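Local coordinates for methionine gamma-lyase (Trichomonas vaginalis, PDB 1E5E), which belongs to the Cys/Met metabolism family of pyridoxal-phosphate-dependent enzymes, built on the aminotransferase-like fold and assembled here from four chains, at residues I90-L95 with V235-I240; F153-N158 with K302-M307; L161-M166 with Y288-E293. One frame throughout, in Å; residues are numbered along the deposited sequence.

Contact 1 of 3, residues I90-L95 with V235-I240; sequences IAATVL and VGIKDI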
loop_
_atom_site.group_PDB
_atom_site.type_symbol
_atom_site.label_atom_id
_atom_site.label_comp_id
_atom_site.label_asym_id
_atom_site.label_seq_id
_atom_site.Cartn_x
_atom_site.Cartn_y
_atom_site.Cartn_z
ATOM N N ILE A 90 -5.335 -12.165 -21.684
ATOM C CA ILE A 90 -5.373 -12.908 -22.933
ATOM C C ILE A 90 -5.750 -14.384 -22.709
ATOM O O ILE A 90 -6.645 -14.933 -23.375
ATOM C CB ILE A 90 -4.043 -12.787 -23.701
ATOM C CG1 ILE A 90 -3.820 -11.317 -24.166
ATOM C CG2 ILE A 90 -4.069 -13.703 -24.923
ATOM C CD1 ILE A 90 -2.345 -10.990 -24.304
ATOM N N ALA A 91 -5.108 -15.020 -21.750
ATOM C CA ALA A 91 -5.300 -16.419 -21.477
ATOM C C ALA A 91 -6.699 -16.678 -20.956
ATOM O O ALA A 91 -7.347 -17.636 -21.395
ATOM C CB ALA A 91 -4.230 -16.855 -20.472
ATOM N N ALA A 92 -7.210 -15.863 -20.035
ATOM C CA ALA A 92 -8.533 -16.126 -19.464
ATOM C C ALA A 92 -9.585 -16.028 -20.558
ATOM O O ALA A 92 -10.582 -16.745 -20.539
ATOM C CB ALA A 92 -8.867 -15.148 -18.338
ATOM N N THR A 93 -9.358 -15.095 -21.490
ATOM C CA THR A 93 -10.251 -14.918 -22.619
ATOM C C THR A 93 -10.154 -16.117 -23.557
ATOM O O THR A 93 -11.145 -16.817 -23.776
ATOM C CB THR A 93 -9.870 -13.618 -23.362
ATOM O OG1 THR A 93 -10.073 -12.513 -22.453
ATOM C CG2 THR A 93 -10.660 -13.444 -24.647
ATOM N N VAL A 94 -8.986 -16.416 -24.131
ATOM C CA VAL A 94 -8.952 -17.517 -25.081
ATOM C C VAL A 94 -9.156 -18.864 -24.395
ATOM O O VAL A 94 -9.703 -19.728 -25.090
ATOM C CB VAL A 94 -7.715 -17.559 -25.992
ATOM C CG1 VAL A 94 -7.527 -16.230 -26.712
ATOM C CG2 VAL A 94 -6.460 -17.963 -25.242
ATOM N N LEU A 95 -8.843 -19.108 -23.121
ATOM C CA LEU A 95 -9.079 -20.431 -22.528
ATOM C C LEU A 95 -10.541 -20.636 -22.153
ATOM O O LEU A 95 -10.986 -21.781 -21.993
ATOM C CB LEU A 95 -8.139 -20.723 -21.384
ATOM C CG LEU A 95 -6.649 -20.770 -21.759
ATOM C CD1 LEU A 95 -5.827 -20.902 -20.485
ATOM C CD2 LEU A 95 -6.343 -21.933 -22.728
ATOM N N VAL A 235 -15.259 -18.870 -15.476
ATOM C CA VAL A 235 -14.377 -19.936 -15.905
ATOM C C VAL A 235 -12.928 -19.487 -16.034
ATOM O O VAL A 235 -12.058 -20.045 -15.376
ATOM C CB VAL A 235 -14.844 -20.489 -17.265
ATOM C CG1 VAL A 235 -13.904 -21.549 -17.810
ATOM C CG2 VAL A 235 -16.257 -21.068 -17.130
ATOM N N GLY A 236 -12.645 -18.529 -16.926
ATOM C CA GLY A 236 -11.269 -18.083 -17.131
ATOM C C GLY A 236 -10.575 -17.590 -15.863
ATOM O O GLY A 236 -9.370 -17.830 -15.687
ATOM N N ILE A 237 -11.241 -16.725 -15.104
ATOM C CA ILE A 237 -10.619 -16.146 -13.919
ATOM C C ILE A 237 -10.710 -17.078 -12.715
ATOM O O ILE A 237 -9.722 -17.406 -12.082
ATOM C CB ILE A 237 -11.265 -14.799 -13.547
ATOM C CG1 ILE A 237 -11.161 -13.785 -14.713
ATOM C CG2 ILE A 237 -10.574 -14.211 -12.301
ATOM C CD1 ILE A 237 -9.763 -13.641 -15.250
ATOM N N LYS A 238 -11.923 -17.453 -12.396
ATOM C CA LYS A 238 -12.258 -18.236 -11.228
ATOM C C LYS A 238 -11.599 -19.606 -11.207
ATOM O O LYS A 238 -11.210 -19.994 -10.108
ATOM C CB LYS A 238 -13.783 -18.332 -11.055
ATOM C CG LYS A 238 -14.247 -19.238 -9.918
ATOM C CD LYS A 238 -15.760 -19.199 -9.699
ATOM C CE LYS A 238 -16.470 -20.366 -10.394
ATOM N NZ LYS A 238 -15.799 -21.677 -10.085
ATOM N N ASP A 239 -11.491 -20.345 -12.285
ATOM C CA ASP A 239 -10.933 -21.683 -12.256
ATOM C C ASP A 239 -9.620 -21.798 -13.036
ATOM O O ASP A 239 -8.723 -22.440 -12.513
ATOM C CB ASP A 239 -11.828 -22.769 -12.879
ATOM C CG ASP A 239 -13.181 -22.848 -12.219
ATOM O OD1 ASP A 239 -13.309 -22.365 -11.070
ATOM O OD2 ASP A 239 -14.156 -23.379 -12.790
ATOM N N ILE A 240 -9.640 -21.329 -14.280
ATOM C CA ILE A 240 -8.518 -21.659 -15.155
ATOM C C ILE A 240 -7.278 -20.824 -14.909
ATOM O O ILE A 240 -6.214 -21.436 -14.967
ATOM C CB ILE A 240 -8.935 -21.538 -16.651
ATOM C CG1 ILE A 240 -10.080 -22.528 -16.894
ATOM C CG2 ILE A 240 -7.758 -21.760 -17.566
ATOM C CD1 ILE A 240 -10.690 -22.521 -18.276
#
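Within the large domain of the aminotransferase-like fold, helix 86-97 and helix 226-241 pack against each other through Ala92 and Gly236, steeply crossed at 102° between the axes of the two short segments. The axes come within 8.3 Å, and the pair illustrates how small residues at a crossing bring backbones together. Gly236 presents no side chain, and its CA stands 4.1 Å from the CA of Ala92. Ala92 O lies 3.7 Å from Gly236 CA; it also accepts a hydrogen bond from Thr96 OG1 in its own helix.

Two apolar contacts flank this backbone approach. On one flank Ile237 folds its chain back: with both torsions turned (chi1 -58°, chi2 -51°), its methyl CD1 lands 3.6 Å from Ala92 CB, although the side chain does not leave its helix aimed at the partner. On the other, the branches of Leu95 and Ile240 cross obliquely, Leu95 CD1 lying 3.6 Å from Ile240 CG2. Helix 226-241 opens into a wider pi-type turn here. Val235 O receives both Asp239 N and, at 2.9 Å, Ile240 N, so one carbonyl serves two amides.

Other surfaces of the segments are differently occupied. Ile90 touches the bound N-(hydroxy{3-hydroxy-2-methyl-5-[(phosphonooxy)methyl]pyridin-4-yl}methyl)norvaline and lies against Tyr152 and Val204 of the central sheet. A second subunit packs on both helices: its Ala121 meets Ile240, and its Ile240 meets Ala91. Lys238 and Asp239 form a salt bridge between neighbours in sequence, Lys238 NZ approaching Asp239 OD1 on its syn side at 2.8 Å. On the Leu95 flank, Ile240 CD1 rests 3.8 Å from Leu95 O, a carbonyl oxygen that also accepts a hydrogen bond from Lys124 NZ of the second subunit.

Contact 2 of 3, residues F153-N158 with K302-M307; sequences FETPAN and KKQMRM. With PPJ (N-(hydroxy{3-hydroxy-2-methyl-5-[(phosphonooxy)methyl]pyridin-4-yl}methyl)norvaline), chain C; SO4 (sulfate ion), chain D.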
loop_
_atom_site.group_PDB
_atom_site.type_symbol
_atom_site.label_atom_id
_atom_site.label_comp_id
_atom_site.label_asym_id
_atom_site.label_seq_id
_atom_site.Cartn_x
_atom_site.Cartn_y
_atom_site.Cartn_z
ATOM N N PHE A 153 -5.489 -10.287 -33.255
ATOM C CA PHE A 153 -4.423 -9.450 -33.777
ATOM C C PHE A 153 -4.076 -8.306 -32.816
ATOM O O PHE A 153 -4.837 -8.011 -31.881
ATOM C CB PHE A 153 -4.826 -8.824 -35.137
ATOM C CG PHE A 153 -6.086 -8.049 -35.088
ATOM C CD1 PHE A 153 -6.096 -6.696 -34.697
ATOM C CD2 PHE A 153 -7.273 -8.569 -35.532
ATOM C CE1 PHE A 153 -7.260 -5.994 -34.592
ATOM C CE2 PHE A 153 -8.446 -7.843 -35.490
ATOM C CZ PHE A 153 -8.445 -6.541 -35.038
ATOM N N GLU A 154 -2.974 -7.631 -33.103
ATOM C CA GLU A 154 -2.594 -6.424 -32.370
ATOM C C GLU A 154 -2.351 -5.320 -33.405
ATOM O O GLU A 154 -1.515 -5.579 -34.296
ATOM C CB GLU A 154 -1.227 -6.554 -31.710
ATOM C CG GLU A 154 -1.063 -7.658 -30.688
ATOM C CD GLU A 154 0.329 -7.845 -30.142
ATOM O OE1 GLU A 154 1.185 -6.962 -30.398
ATOM O OE2 GLU A 154 0.633 -8.901 -29.515
ATOM N N THR A 155 -2.885 -4.130 -33.224
ATOM C CA THR A 155 -2.485 -3.039 -34.104
ATOM C C THR A 155 -2.445 -1.735 -33.314
ATOM O O THR A 155 -3.391 -1.370 -32.624
ATOM C CB THR A 155 -3.444 -2.977 -35.312
ATOM O OG1 THR A 155 -3.089 -1.896 -36.162
ATOM C CG2 THR A 155 -4.907 -2.758 -34.904
ATOM N N PRO A 156 -1.353 -0.980 -33.396
ATOM C CA PRO A 156 -0.158 -1.374 -34.146
ATOM C C PRO A 156 0.518 -2.565 -33.498
ATOM O O PRO A 156 0.432 -2.706 -32.251
ATOM C CB PRO A 156 0.748 -0.159 -34.093
ATOM C CG PRO A 156 -0.126 1.003 -33.688
ATOM C CD PRO A 156 -1.213 0.376 -32.843
ATOM N N ALA A 157 1.177 -3.422 -34.279
ATOM C CA ALA A 157 1.769 -4.636 -33.747
ATOM C C ALA A 157 3.063 -4.473 -32.952
ATOM O O ALA A 157 3.913 -3.614 -33.194
ATOM C CB ALA A 157 2.107 -5.624 -34.884
ATOM N N ASN A 158 3.211 -5.349 -31.961
ATOM C CA ASN A 158 4.393 -5.335 -31.091
ATOM C C ASN A 158 5.373 -6.328 -31.674
ATOM O O ASN A 158 5.018 -7.508 -31.692
ATOM C CB ASN A 158 3.966 -5.734 -29.672
ATOM C CG ASN A 158 5.123 -5.725 -28.688
ATOM O OD1 ASN A 158 6.270 -5.407 -29.058
ATOM N ND2 ASN A 158 4.812 -6.024 -27.422
ATOM N N LYS A 302 -4.845 6.428 -39.407
ATOM C CA LYS A 302 -5.550 7.680 -39.213
ATOM C C LYS A 302 -7.036 7.459 -38.943
ATOM O O LYS A 302 -7.599 8.128 -38.094
ATOM C CB LYS A 302 -5.377 8.570 -40.447
ATOM C CG LYS A 302 -6.060 9.939 -40.336
ATOM C CD LYS A 302 -5.660 10.748 -41.577
ATOM C CE LYS A 302 -6.539 11.963 -41.776
ATOM N NZ LYS A 302 -6.324 13.005 -40.751
ATOM N N LYS A 303 -7.687 6.545 -39.646
ATOM C CA LYS A 303 -9.087 6.240 -39.383
ATOM C C LYS A 303 -9.265 5.529 -38.037
ATOM O O LYS A 303 -10.250 5.835 -37.337
ATOM C CB LYS A 303 -9.681 5.463 -40.552
ATOM C CG LYS A 303 -10.762 4.450 -40.237
ATOM N N GLN A 304 -8.312 4.722 -37.607
ATOM C CA GLN A 304 -8.456 3.985 -36.364
ATOM C C GLN A 304 -7.892 4.626 -35.091
ATOM O O GLN A 304 -8.278 4.272 -33.988
ATOM C CB GLN A 304 -7.684 2.647 -36.573
ATOM C CG GLN A 304 -8.243 1.905 -37.766
ATOM C CD GLN A 304 -7.759 0.495 -37.937
ATOM O OE1 GLN A 304 -8.519 -0.294 -38.502
ATOM N NE2 GLN A 304 -6.572 0.087 -37.493
ATOM N N MET A 305 -6.951 5.562 -35.228
ATOM C CA MET A 305 -6.271 6.182 -34.103
ATOM C C MET A 305 -6.516 7.668 -33.964
ATOM O O MET A 305 -6.226 8.425 -34.897
ATOM C CB MET A 305 -4.743 5.912 -34.284
ATOM C CG MET A 305 -4.450 4.429 -34.469
ATOM S SD MET A 305 -2.735 4.024 -34.817
ATOM C CE MET A 305 -2.007 4.516 -33.245
ATOM N N ARG A 306 -6.994 8.143 -32.825
ATOM C CA ARG A 306 -7.208 9.567 -32.640
ATOM C C ARG A 306 -5.865 10.284 -32.512
ATOM O O ARG A 306 -5.846 11.519 -32.629
ATOM C CB ARG A 306 -8.042 9.881 -31.406
ATOM C CG ARG A 306 -9.286 9.018 -31.308
ATOM C CD ARG A 306 -10.327 9.536 -30.290
ATOM N NE ARG A 306 -11.531 8.700 -30.486
ATOM C CZ ARG A 306 -11.687 7.446 -30.068
ATOM N NH1 ARG A 306 -10.803 6.749 -29.350
ATOM N NH2 ARG A 306 -12.834 6.843 -30.365
ATOM N N MET A 307 -4.837 9.580 -31.995
ATOM C CA MET A 307 -3.499 10.133 -31.866
ATOM C C MET A 307 -2.575 9.050 -32.425
ATOM O O MET A 307 -3.045 7.909 -32.453
ATOM C CB MET A 307 -3.078 10.490 -30.427
ATOM C CG MET A 307 -3.902 11.708 -30.008
ATOM S SD MET A 307 -3.479 12.385 -28.428
ATOM C CE MET A 307 -4.136 11.152 -27.300
HETATM N N1 PPJ C . -0.033 -7.522 -24.792
HETATM C C2 PPJ C . 0.874 -6.646 -25.273
HETATM C C6 PPJ C . 0.272 -8.340 -23.745
HETATM C C2A PPJ C . 0.855 -6.080 -26.559
HETATM C C3 PPJ C . 2.057 -6.509 -24.518
HETATM O O3 PPJ C . 2.976 -5.765 -25.074
HETATM C C4 PPJ C . 2.287 -7.195 -23.322
HETATM C C4A PPJ C . 3.526 -6.985 -22.647
HETATM C C5 PPJ C . 1.406 -8.202 -22.928
HETATM N N PPJ C . 4.653 -6.583 -23.263
HETATM C C5A PPJ C . 1.435 -8.852 -21.652
HETATM O OP4 PPJ C . 1.026 -8.027 -20.746
HETATM P P PPJ C . 1.653 -8.321 -19.312
HETATM O OP1 PPJ C . 0.945 -7.274 -18.341
HETATM O OP2 PPJ C . 3.197 -8.111 -19.378
HETATM O OP3 PPJ C . 1.342 -9.804 -18.823
HETATM C CA PPJ C . 5.823 -6.286 -22.630
HETATM C CB PPJ C . 6.378 -7.149 -21.576
HETATM C C PPJ C . 6.845 -5.824 -23.514
HETATM C CG PPJ C . 6.901 -8.511 -21.853
HETATM C CD PPJ C . 8.354 -8.454 -21.894
HETATM O O PPJ C . 6.582 -5.810 -24.771
HETATM O OXT PPJ C . 7.783 -5.013 -23.103
HETATM S S SO4 D . -2.528 13.565 -40.230
HETATM O O1 SO4 D . -1.697 14.771 -39.898
HETATM O O2 SO4 D . -1.642 12.398 -40.558
HETATM O O3 SO4 D . -3.345 13.878 -41.474
HETATM O O4 SO4 D . -3.462 13.279 -39.092
HETATM O O HOH W 1 -4.093 0.777 -35.562
#
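Thr155 OG1 is gripped twice, by the backbone N-H of Ile164 and by a water 2.9 Å away that carries the contact across to Gln304. That water accepts from Gln304 NE2 at 3.2 Å. The same NE2 also donates to Ile164 O, while Gln304 OE1 accepts from Met166 N; with each end of the amide engaged by the backbone, its flip is settled. Because OG1 of Thr155 lies anti to its own nitrogen (chi1 178°), the methyl CG2 is left between N and the carbonyl carbon and comes 4.2 Å from Gln304 NE2, the two side chains crossing at about a right angle.

Beside this polar bridge lies a purely apolar touch. Pro156, preceded by a cis peptide bond, offers CG to the end of Met305, whose last torsion bends the chain (chi3 66°) and sets CE 4.0 Å from that carbon.

Further along the loop, the backbone is tied to the ligand site. Asn158 N donates to Glu154 OE1 at 3.0 Å, a bond back to a side chain four residues earlier. From there Asn158 ND2 reaches atom O of the bound N-(hydroxy{3-hydroxy-2-methyl-5-[(phosphonooxy)methyl]pyridin-4-yl}methyl)norvaline at 3.2 Å in a fairly straight bond (163°), and adds a weak one to its O3. Asn158 OD1 is held by Arg373 NH1, itself a ligand partner, so first-shell residues position one another. Thr155 and Pro156 thus meet the end of helix 298-304 and the next residue, while the same segment, following a central-sheet strand, gives Glu154 and Asn158 to the ligand pocket, as in PLP-dependent enzymes of this fold.

Contact 3 of 3, residues L161-M166 with Y288-E293; sequences LKIIDM and YYPGFE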
loop_
_atom_site.group_PDB
_atom_site.type_symbol
_atom_site.label_atom_id
_atom_site.label_comp_id
_atom_site.label_asym_id
_atom_site.label_seq_id
_atom_site.Cartn_x
_atom_site.Cartn_y
_atom_site.Cartn_z
ATOM N N LEU A 161 4.972 -2.233 -35.297
ATOM C CA LEU A 161 3.972 -1.219 -35.411
ATOM C C LEU A 161 3.203 -1.346 -36.731
ATOM O O LEU A 161 2.564 -0.420 -37.228
ATOM C CB LEU A 161 4.511 0.209 -35.231
ATOM C CG LEU A 161 5.408 0.415 -33.990
ATOM C CD1 LEU A 161 5.868 1.861 -33.859
ATOM C CD2 LEU A 161 4.687 -0.079 -32.732
ATOM N N LYS A 162 3.105 -2.590 -37.223
ATOM C CA LYS A 162 2.357 -2.862 -38.446
ATOM C C LYS A 162 0.894 -2.468 -38.197
ATOM O O LYS A 162 0.381 -2.780 -37.120
ATOM C CB LYS A 162 2.461 -4.288 -38.930
ATOM C CG LYS A 162 1.482 -4.743 -40.005
ATOM C CD LYS A 162 1.681 -6.235 -40.307
ATOM C CE LYS A 162 1.266 -7.145 -39.157
ATOM N NZ LYS A 162 1.147 -8.568 -39.708
ATOM N N ILE A 163 0.268 -1.792 -39.154
ATOM C CA ILE A 163 -1.120 -1.417 -38.948
ATOM C C ILE A 163 -2.050 -2.446 -39.551
ATOM O O ILE A 163 -1.762 -2.924 -40.633
ATOM C CB ILE A 163 -1.433 -0.043 -39.621
ATOM C CG1 ILE A 163 -0.438 0.993 -39.101
ATOM C CG2 ILE A 163 -2.874 0.376 -39.411
ATOM C CD1 ILE A 163 -0.534 1.297 -37.627
ATOM N N ILE A 164 -3.146 -2.783 -38.891
ATOM C CA ILE A 164 -4.065 -3.764 -39.452
ATOM C C ILE A 164 -5.397 -3.074 -39.630
ATOM O O ILE A 164 -5.861 -2.396 -38.717
ATOM C CB ILE A 164 -4.208 -5.007 -38.583
ATOM C CG1 ILE A 164 -2.872 -5.781 -38.530
ATOM C CG2 ILE A 164 -5.367 -5.902 -39.080
ATOM C CD1 ILE A 164 -2.858 -6.652 -37.292
ATOM N N ASP A 165 -5.996 -3.226 -40.798
ATOM C CA ASP A 165 -7.332 -2.730 -41.083
ATOM C C ASP A 165 -8.354 -3.628 -40.389
ATOM O O ASP A 165 -8.752 -4.686 -40.865
ATOM C CB ASP A 165 -7.551 -2.711 -42.604
ATOM C CG ASP A 165 -8.919 -2.181 -42.953
ATOM O OD1 ASP A 165 -9.863 -2.175 -42.147
ATOM O OD2 ASP A 165 -9.067 -1.777 -44.123
ATOM N N MET A 166 -8.788 -3.178 -39.215
ATOM C CA MET A 166 -9.695 -3.903 -38.340
ATOM C C MET A 166 -11.083 -4.109 -38.937
ATOM O O MET A 166 -11.622 -5.214 -38.805
ATOM C CB MET A 166 -9.863 -3.182 -36.981
ATOM C CG MET A 166 -8.589 -3.223 -36.150
ATOM S SD MET A 166 -8.760 -2.660 -34.447
ATOM C CE MET A 166 -8.940 -0.908 -34.690
ATOM N N TYR A 288 9.645 3.327 -38.175
ATOM C CA TYR A 288 8.231 2.941 -38.178
ATOM C C TYR A 288 7.525 3.775 -37.112
ATOM O O TYR A 288 7.975 3.770 -35.944
ATOM C CB TYR A 288 8.107 1.470 -37.778
ATOM C CG TYR A 288 8.573 0.497 -38.836
ATOM C CD1 TYR A 288 9.369 -0.588 -38.518
ATOM C CD2 TYR A 288 8.179 0.671 -40.168
ATOM C CE1 TYR A 288 9.802 -1.458 -39.503
ATOM C CE2 TYR A 288 8.601 -0.212 -41.147
ATOM C CZ TYR A 288 9.410 -1.278 -40.812
ATOM O OH TYR A 288 9.842 -2.174 -41.769
ATOM N N TYR A 289 6.580 4.602 -37.472
ATOM C CA TYR A 289 5.777 5.452 -36.601
ATOM C C TYR A 289 4.441 5.574 -37.310
ATOM O O TYR A 289 4.470 6.033 -38.439
ATOM C CB TYR A 289 6.329 6.881 -36.355
ATOM C CG TYR A 289 5.508 7.677 -35.357
ATOM C CD1 TYR A 289 5.284 7.175 -34.075
ATOM C CD2 TYR A 289 4.920 8.901 -35.650
ATOM C CE1 TYR A 289 4.504 7.857 -33.152
ATOM C CE2 TYR A 289 4.132 9.591 -34.741
ATOM C CZ TYR A 289 3.944 9.061 -33.482
ATOM O OH TYR A 289 3.147 9.742 -32.543
ATOM N N PRO A 290 3.306 5.393 -36.647
ATOM C CA PRO A 290 2.020 5.458 -37.354
ATOM C C PRO A 290 1.723 6.822 -37.908
ATOM O O PRO A 290 0.973 6.966 -38.895
ATOM C CB PRO A 290 1.003 4.994 -36.315
ATOM C CG PRO A 290 1.802 4.108 -35.411
ATOM C CD PRO A 290 3.165 4.783 -35.306
ATOM N N GLY A 291 2.270 7.888 -37.322
ATOM C CA GLY A 291 1.991 9.240 -37.790
ATOM C C GLY A 291 2.643 9.591 -39.123
ATOM O O GLY A 291 2.178 10.552 -39.776
ATOM N N PHE A 292 3.653 8.861 -39.556
ATOM C CA PHE A 292 4.291 9.199 -40.824
ATOM C C PHE A 292 3.339 9.100 -42.000
ATOM O O PHE A 292 2.725 8.058 -42.265
ATOM C CB PHE A 292 5.526 8.314 -41.024
ATOM C CG PHE A 292 6.678 8.694 -40.141
ATOM C CD1 PHE A 292 6.789 9.962 -39.596
ATOM C CD2 PHE A 292 7.672 7.771 -39.872
ATOM C CE1 PHE A 292 7.861 10.297 -38.778
ATOM C CE2 PHE A 292 8.752 8.110 -39.064
ATOM C CZ PHE A 292 8.851 9.355 -38.534
ATOM N N GLU A 293 3.293 10.176 -42.785
ATOM C CA GLU A 293 2.477 10.319 -43.985
ATOM C C GLU A 293 2.786 9.315 -45.090
ATOM O O GLU A 293 1.869 8.817 -45.760
ATOM C CB GLU A 293 2.614 11.743 -44.549
#
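A type I beta turn, Tyr289 to Phe292, follows strand 284-288 of the smaller sheet and receives Leu161 and Ile163 from the irregular loop that leads into helix 166-174. Leu161 holds a left-handed backbone conformation (phi 67°) with its side chain directed at the turn. Its chi2 of -178° stretches the chain, so CD1 leads: this methyl lies 3.5 Å from Tyr288 O and also meets Pro290 CD at 4.2 Å. The same leucine packs on Met311 and Thr313 of the neighbouring strand. Ile163 behaves differently, its chain kinked at chi2 (-65°), and sets CD1 4.2 Å from Pro290 CB; it also packs on Ile300 and Ala301 of helix 298-304. Pro290 is thus touched by both residues, at CD and at CB.

The aromatic residues turn elsewhere. Tyr288 starts toward the loop, but its ring leads away, whereas Tyr289 packs on Ala271, Met272 and Ala275 of helix 260-279 and binds Gly309 O through its hydroxyl. Within the turn, Phe292 N donates to Tyr289 O at 3.1 Å, and Tyr289 CB lies over one face of the Phe292 ring, nearer its margin than its centre, 3.8 Å from the ring plane.

Overall arrangement
Contacts 2 and 3 lie about 6 Å apart between centres; contact 1 lies across the chain's centre, its own centre about 26 and 31 Å from theirs. Contacts 2 and 3 draw on the same elements: the segment leaving strand 148-154 and running into helix 166-174, set against helix 298-304 and the turn before it. Contact 1 joins two helices of the large domain beside a second subunit. All touching residues of contacts 1 and 2 are buried, whereas contact 3 is only partly so. Chemistry follows place: close backbone and aliphatic packing at the subunit border, a water-bridged polar network in the segment whose other end binds the ligand, and aliphatic touches around a proline where burial is partial.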